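Local atomic coordinates of penicillin-binding protein 2 (Pbp2) (Helicobacter pylori, PDB entry 5LP5), a protein that probably cross-links peptidoglycan as a penicillin-binding transpeptidase during cell-wall synthesis, and forms a complex with the cell-shape protein MreC. Residues 356-368 with 484-498. Residues are numbered along the deposited sequence; the frame is centred on the assembly and turned at random.
Sequences NSNLYKAIRESVD and LRVGMYEVCNHKDGT
Arg364 and Ile363 carry a helix-to-helix contact in the transpeptidase domain, where helix 359-364 crosses residues 484-493 of helix 475-493 at -44°, the axes of these two segments 7.9 Å apart. It illustrates how a close crossing can join an apolar half to a charged one. The backbones come close at Gly487, whose CA is 4.7 Å from Tyr360 CA, and Ile363 enters as a knob among Leu484, Gly487, Met488 and Val491, its CG2 lying 3.7 Å from Gly487 C. Nearby, the edge of the Tyr360 ring meets Val486 CG1.

Arg364 governs the other half. With CG anti to the backbone N (chi1 -177°) and a bend at chi3, its guanidinium is carried flat over the His494 ring, the planes 17° apart. Its rim holds two acids: NE and NH2 both grip Glu490 OE1, at 3.1 and 3.2 Å, from the same face of the carboxylate, while NH1 forms a salt bridge to Asp496 OD2. Thr498 N donates to Arg364 O (3.3 Å), tying the turn 494-497 to the helix end, which closes in a Schellman motif at Ser366.

Beyond, Ser366 OG hydrogen-bonds to Ser311 of a probable SxxK motif, Ile363 and Met488 touch Met315 of helix 314-324, and the Cys492-Cys512 disulfide fastens helix 475-493 to strand 511-517.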
loop_
_atom_site.group_PDB
_atom_site.type_symbol
_atom_site.label_atom_id
_atom_site.label_comp_id
_atom_site.label_asym_id
_atom_site.label_seq_id
_atom_site.Cartn_x
_atom_site.Cartn_y
_atom_site.Cartn_z
ATOM N N ASN A 356 12.009 -5.903 -63.403
ATOM C CA ASN A 356 11.017 -4.827 -63.493
ATOM C C ASN A 356 10.194 -4.837 -62.202
ATOM O O ASN A 356 9.878 -5.905 -61.677
ATOM C CB ASN A 356 10.086 -5.028 -64.699
ATOM C CG ASN A 356 10.662 -4.486 -66.008
ATOM O OD1 ASN A 356 11.755 -3.920 -66.056
ATOM N ND2 ASN A 356 9.908 -4.652 -67.082
ATOM N N SER A 357 9.841 -3.659 -61.692
ATOM C CA SER A 357 9.030 -3.574 -60.469
ATOM C C SER A 357 8.243 -2.263 -60.318
ATOM O O SER A 357 8.708 -1.182 -60.676
ATOM C CB SER A 357 9.907 -3.813 -59.238
ATOM O OG SER A 357 10.991 -2.916 -59.198
ATOM N N ASN A 358 7.039 -2.393 -59.772
ATOM C CA ASN A 358 6.137 -1.262 -59.537
ATOM C C ASN A 358 6.167 -0.919 -58.042
ATOM O O ASN A 358 7.024 -1.418 -57.305
ATOM C CB ASN A 358 4.719 -1.629 -59.993
ATOM C CG ASN A 358 4.225 -2.928 -59.376
ATOM O OD1 ASN A 358 4.497 -3.217 -58.210
ATOM N ND2 ASN A 358 3.508 -3.724 -60.164
ATOM N N LEU A 359 5.235 -0.083 -57.592
ATOM C CA LEU A 359 5.108 0.231 -56.153
ATOM C C LEU A 359 4.797 -1.019 -55.301
ATOM O O LEU A 359 5.511 -1.315 -54.339
ATOM C CB LEU A 359 4.042 1.317 -55.916
ATOM C CG LEU A 359 4.239 2.244 -54.698
ATOM C CD1 LEU A 359 3.233 3.389 -54.696
ATOM C CD2 LEU A 359 4.159 1.523 -53.370
ATOM N N TYR A 360 3.741 -1.748 -55.668
ATOM C CA TYR A 360 3.347 -2.987 -54.962
ATOM C C TYR A 360 4.561 -3.902 -54.741
ATOM O O TYR A 360 4.773 -4.426 -53.643
ATOM C CB TYR A 360 2.258 -3.786 -55.722
ATOM C CG TYR A 360 0.897 -3.106 -55.914
ATOM C CD1 TYR A 360 -0.154 -3.323 -55.031
ATOM C CD2 TYR A 360 0.658 -2.281 -57.010
ATOM C CE1 TYR A 360 -1.384 -2.713 -55.219
ATOM C CE2 TYR A 360 -0.569 -1.674 -57.203
ATOM C CZ TYR A 360 -1.582 -1.892 -56.306
ATOM O OH TYR A 360 -2.793 -1.275 -56.504
ATOM N N LYS A 361 5.356 -4.082 -55.792
ATOM C CA LYS A 361 6.470 -5.029 -55.761
ATOM C C LYS A 361 7.674 -4.483 -54.987
ATOM O O LYS A 361 8.412 -5.243 -54.337
ATOM C CB LYS A 361 6.886 -5.417 -57.185
ATOM C CG LYS A 361 7.855 -6.602 -57.226
ATOM C CD LYS A 361 8.332 -6.926 -58.626
ATOM C CE LYS A 361 9.729 -7.532 -58.559
ATOM N NZ LYS A 361 10.398 -7.685 -59.874
ATOM N N ALA A 362 7.869 -3.169 -55.063
ATOM C CA ALA A 362 8.964 -2.503 -54.348
ATOM C C ALA A 362 8.772 -2.575 -52.828
ATOM O O ALA A 362 9.739 -2.724 -52.063
ATOM C CB ALA A 362 9.097 -1.053 -54.806
ATOM N N ILE A 363 7.515 -2.451 -52.411
ATOM C CA ILE A 363 7.134 -2.656 -51.025
ATOM C C ILE A 363 7.354 -4.120 -50.663
ATOM O O ILE A 363 8.060 -4.441 -49.688
ATOM C CB ILE A 363 5.647 -2.311 -50.782
ATOM C CG1 ILE A 363 5.391 -0.809 -50.970
ATOM C CG2 ILE A 363 5.247 -2.755 -49.378
ATOM C CD1 ILE A 363 3.953 -0.381 -50.744
ATOM N N ARG A 364 6.739 -4.995 -51.458
ATOM C CA ARG A 364 6.772 -6.433 -51.227
ATOM C C ARG A 364 8.197 -6.921 -50.945
ATOM O O ARG A 364 8.468 -7.586 -49.924
ATOM C CB ARG A 364 6.203 -7.176 -52.444
ATOM C CG ARG A 364 6.114 -8.698 -52.268
ATOM C CD ARG A 364 6.041 -9.434 -53.588
ATOM N NE ARG A 364 5.038 -8.847 -54.467
ATOM C CZ ARG A 364 4.944 -9.087 -55.768
ATOM N NH1 ARG A 364 5.787 -9.920 -56.373
ATOM N NH2 ARG A 364 3.998 -8.484 -56.465
ATOM N N GLU A 365 9.110 -6.563 -51.848
ATOM C CA GLU A 365 10.441 -7.142 -51.841
ATOM C C GLU A 365 11.478 -6.233 -51.185
ATOM O O GLU A 365 12.671 -6.505 -51.284
ATOM C CB GLU A 365 10.852 -7.506 -53.271
ATOM C CG GLU A 365 10.021 -8.623 -53.892
ATOM C CD GLU A 365 10.381 -8.908 -55.343
ATOM O OE1 GLU A 365 11.390 -8.376 -55.847
ATOM O OE2 GLU A 365 9.651 -9.670 -55.995
ATOM N N SER A 366 11.023 -5.181 -50.494
ATOM C CA SER A 366 11.907 -4.239 -49.804
ATOM C C SER A 366 12.971 -3.784 -50.804
ATOM O O SER A 366 14.161 -3.820 -50.503
ATOM C CB SER A 366 12.533 -4.901 -48.558
ATOM O OG SER A 366 13.212 -3.980 -47.719
ATOM N N VAL A 367 12.526 -3.379 -52.000
ATOM C CA VAL A 367 13.424 -2.978 -53.088
ATOM C C VAL A 367 13.888 -1.534 -52.909
ATOM O O VAL A 367 13.089 -0.651 -52.590
ATOM C CB VAL A 367 12.754 -3.100 -54.472
ATOM C CG1 VAL A 367 13.676 -2.606 -55.574
ATOM C CG2 VAL A 367 12.367 -4.531 -54.749
ATOM N N ASP A 368 15.180 -1.305 -53.139
ATOM C CA ASP A 368 15.799 -0.016 -52.867
ATOM C C ASP A 368 15.765 0.909 -54.088
ATOM O O ASP A 368 15.501 2.108 -53.946
ATOM C CB ASP A 368 17.237 -0.221 -52.375
ATOM C CG ASP A 368 17.309 -0.800 -50.945
ATOM O OD1 ASP A 368 16.373 -0.617 -50.148
ATOM O OD2 ASP A 368 18.315 -1.438 -50.594
ATOM N N LEU A 484 -1.027 0.690 -50.658
ATOM C CA LEU A 484 0.045 0.469 -49.687
ATOM C C LEU A 484 -0.226 -0.766 -48.822
ATOM O O LEU A 484 0.687 -1.552 -48.553
ATOM C CB LEU A 484 0.221 1.699 -48.799
ATOM C CG LEU A 484 0.544 3.003 -49.534
ATOM C CD1 LEU A 484 0.543 4.200 -48.590
ATOM C CD2 LEU A 484 1.872 2.903 -50.266
ATOM N N ARG A 485 -1.478 -0.928 -48.395
ATOM C CA ARG A 485 -1.855 -2.077 -47.575
ATOM C C ARG A 485 -1.656 -3.385 -48.328
ATOM O O ARG A 485 -1.161 -4.378 -47.757
ATOM C CB ARG A 485 -3.300 -1.955 -47.109
ATOM C CG ARG A 485 -3.488 -0.866 -46.066
ATOM C CD ARG A 485 -4.845 -0.942 -45.418
ATOM N NE ARG A 485 -5.876 -0.438 -46.315
ATOM C CZ ARG A 485 -6.403 0.783 -46.267
ATOM N NH1 ARG A 485 -6.013 1.679 -45.367
ATOM N NH2 ARG A 485 -7.342 1.114 -47.140
ATOM N N VAL A 486 -2.033 -3.368 -49.610
ATOM C CA VAL A 486 -1.895 -4.547 -50.468
ATOM C C VAL A 486 -0.424 -4.934 -50.555
ATOM O O VAL A 486 -0.075 -6.118 -50.523
ATOM C CB VAL A 486 -2.483 -4.316 -51.890
ATOM C CG1 VAL A 486 -2.196 -5.515 -52.805
ATOM C CG2 VAL A 486 -3.991 -4.054 -51.825
ATOM N N GLY A 487 0.437 -3.933 -50.664
ATOM C CA GLY A 487 1.866 -4.176 -50.633
ATOM C C GLY A 487 2.274 -4.874 -49.342
ATOM O O GLY A 487 2.921 -5.927 -49.387
ATOM N N MET A 488 1.886 -4.293 -48.199
ATOM C CA MET A 488 2.201 -4.867 -46.886
ATOM C C MET A 488 1.620 -6.276 -46.803
ATOM O O MET A 488 2.267 -7.194 -46.300
ATOM C CB MET A 488 1.662 -3.989 -45.744
ATOM C CG MET A 488 2.317 -2.606 -45.619
ATOM S SD MET A 488 1.725 -1.519 -44.289
ATOM C CE MET A 488 2.441 -2.450 -42.938
ATOM N N TYR A 489 0.404 -6.446 -47.319
ATOM C CA TYR A 489 -0.215 -7.768 -47.438
ATOM C C TYR A 489 0.712 -8.752 -48.157
ATOM O O TYR A 489 0.913 -9.888 -47.709
ATOM C CB TYR A 489 -1.552 -7.660 -48.180
ATOM C CG TYR A 489 -2.221 -8.999 -48.438
ATOM C CD1 TYR A 489 -2.772 -9.741 -47.397
ATOM C CD2 TYR A 489 -2.299 -9.520 -49.729
ATOM C CE1 TYR A 489 -3.378 -10.956 -47.644
ATOM C CE2 TYR A 489 -2.897 -10.738 -49.980
ATOM C CZ TYR A 489 -3.441 -11.445 -48.938
ATOM O OH TYR A 489 -4.046 -12.646 -49.184
ATOM N N GLU A 490 1.287 -8.287 -49.265
ATOM C CA GLU A 490 2.165 -9.105 -50.096
ATOM C C GLU A 490 3.496 -9.437 -49.414
ATOM O O GLU A 490 4.091 -10.462 -49.692
ATOM C CB GLU A 490 2.400 -8.428 -51.459
ATOM C CG GLU A 490 1.213 -8.538 -52.408
ATOM C CD GLU A 490 1.380 -7.770 -53.711
ATOM O OE1 GLU A 490 2.478 -7.233 -53.995
ATOM O OE2 GLU A 490 0.391 -7.708 -54.471
ATOM N N VAL A 491 3.961 -8.585 -48.517
ATOM C CA VAL A 491 5.235 -8.846 -47.831
ATOM C C VAL A 491 5.169 -10.130 -47.021
ATOM O O VAL A 491 6.145 -10.869 -46.933
ATOM C CB VAL A 491 5.643 -7.688 -46.892
ATOM C CG1 VAL A 491 6.931 -8.024 -46.164
ATOM C CG2 VAL A 491 5.826 -6.396 -47.677
ATOM N N CYS A 492 3.995 -10.364 -46.443
ATOM C CA CYS A 492 3.743 -11.453 -45.508
ATOM C C CYS A 492 3.122 -12.659 -46.206
ATOM O O CYS A 492 3.258 -13.783 -45.723
ATOM C CB CYS A 492 2.782 -10.966 -44.424
ATOM S SG CYS A 492 3.498 -10.290 -42.905
ATOM N N ASN A 493 2.435 -12.418 -47.327
ATOM C CA ASN A 493 1.572 -13.433 -47.952
ATOM C C ASN A 493 1.950 -13.888 -49.370
ATOM O O ASN A 493 1.659 -15.016 -49.752
ATOM C CB ASN A 493 0.135 -12.934 -47.961
ATOM C CG ASN A 493 -0.411 -12.764 -46.569
ATOM O OD1 ASN A 493 -0.671 -13.744 -45.880
ATOM N ND2 ASN A 493 -0.567 -11.514 -46.137
ATOM N N HIS A 494 2.561 -13.012 -50.162
ATOM C CA HIS A 494 3.079 -13.375 -51.491
ATOM C C HIS A 494 4.414 -14.114 -51.316
ATOM O O HIS A 494 5.188 -13.801 -50.420
ATOM C CB HIS A 494 3.261 -12.114 -52.341
ATOM C CG HIS A 494 3.412 -12.373 -53.813
ATOM N ND1 HIS A 494 4.564 -12.896 -54.370
ATOM C CD2 HIS A 494 2.566 -12.143 -54.846
ATOM C CE1 HIS A 494 4.407 -13.004 -55.676
ATOM N NE2 HIS A 494 3.207 -12.551 -55.992
ATOM N N LYS A 495 4.689 -15.086 -52.174
ATOM C CA LYS A 495 5.846 -15.973 -51.990
ATOM C C LYS A 495 7.179 -15.251 -52.200
ATOM O O LYS A 495 8.204 -15.633 -51.628
ATOM C CB LYS A 495 5.716 -17.192 -52.902
ATOM C CG LYS A 495 4.435 -17.973 -52.619
ATOM C CD LYS A 495 4.299 -19.241 -53.446
ATOM C CE LYS A 495 3.147 -20.107 -52.946
ATOM N NZ LYS A 495 2.805 -21.180 -53.925
ATOM N N ASP A 496 7.139 -14.189 -53.001
ATOM C CA ASP A 496 8.285 -13.301 -53.223
ATOM C C ASP A 496 8.575 -12.395 -52.041
ATOM O O ASP A 496 9.716 -11.956 -51.851
ATOM C CB ASP A 496 8.023 -12.429 -54.446
ATOM C CG ASP A 496 7.995 -13.225 -55.713
ATOM O OD1 ASP A 496 8.640 -14.291 -55.733
ATOM O OD2 ASP A 496 7.351 -12.784 -56.684
ATOM N N GLY A 497 7.531 -12.108 -51.266
ATOM C CA GLY A 497 7.622 -11.235 -50.101
ATOM C C GLY A 497 8.819 -11.541 -49.232
ATOM O O GLY A 497 9.169 -12.705 -49.015
ATOM N N THR A 498 9.463 -10.488 -48.745
ATOM C CA THR A 498 10.627 -10.654 -47.874
ATOM C C THR A 498 10.288 -11.481 -46.632
ATOM O O THR A 498 11.094 -12.281 -46.175
ATOM C CB THR A 498 11.248 -9.299 -47.451
ATOM O OG1 THR A 498 12.238 -9.518 -46.435
ATOM C CG2 THR A 498 10.202 -8.341 -46.918
#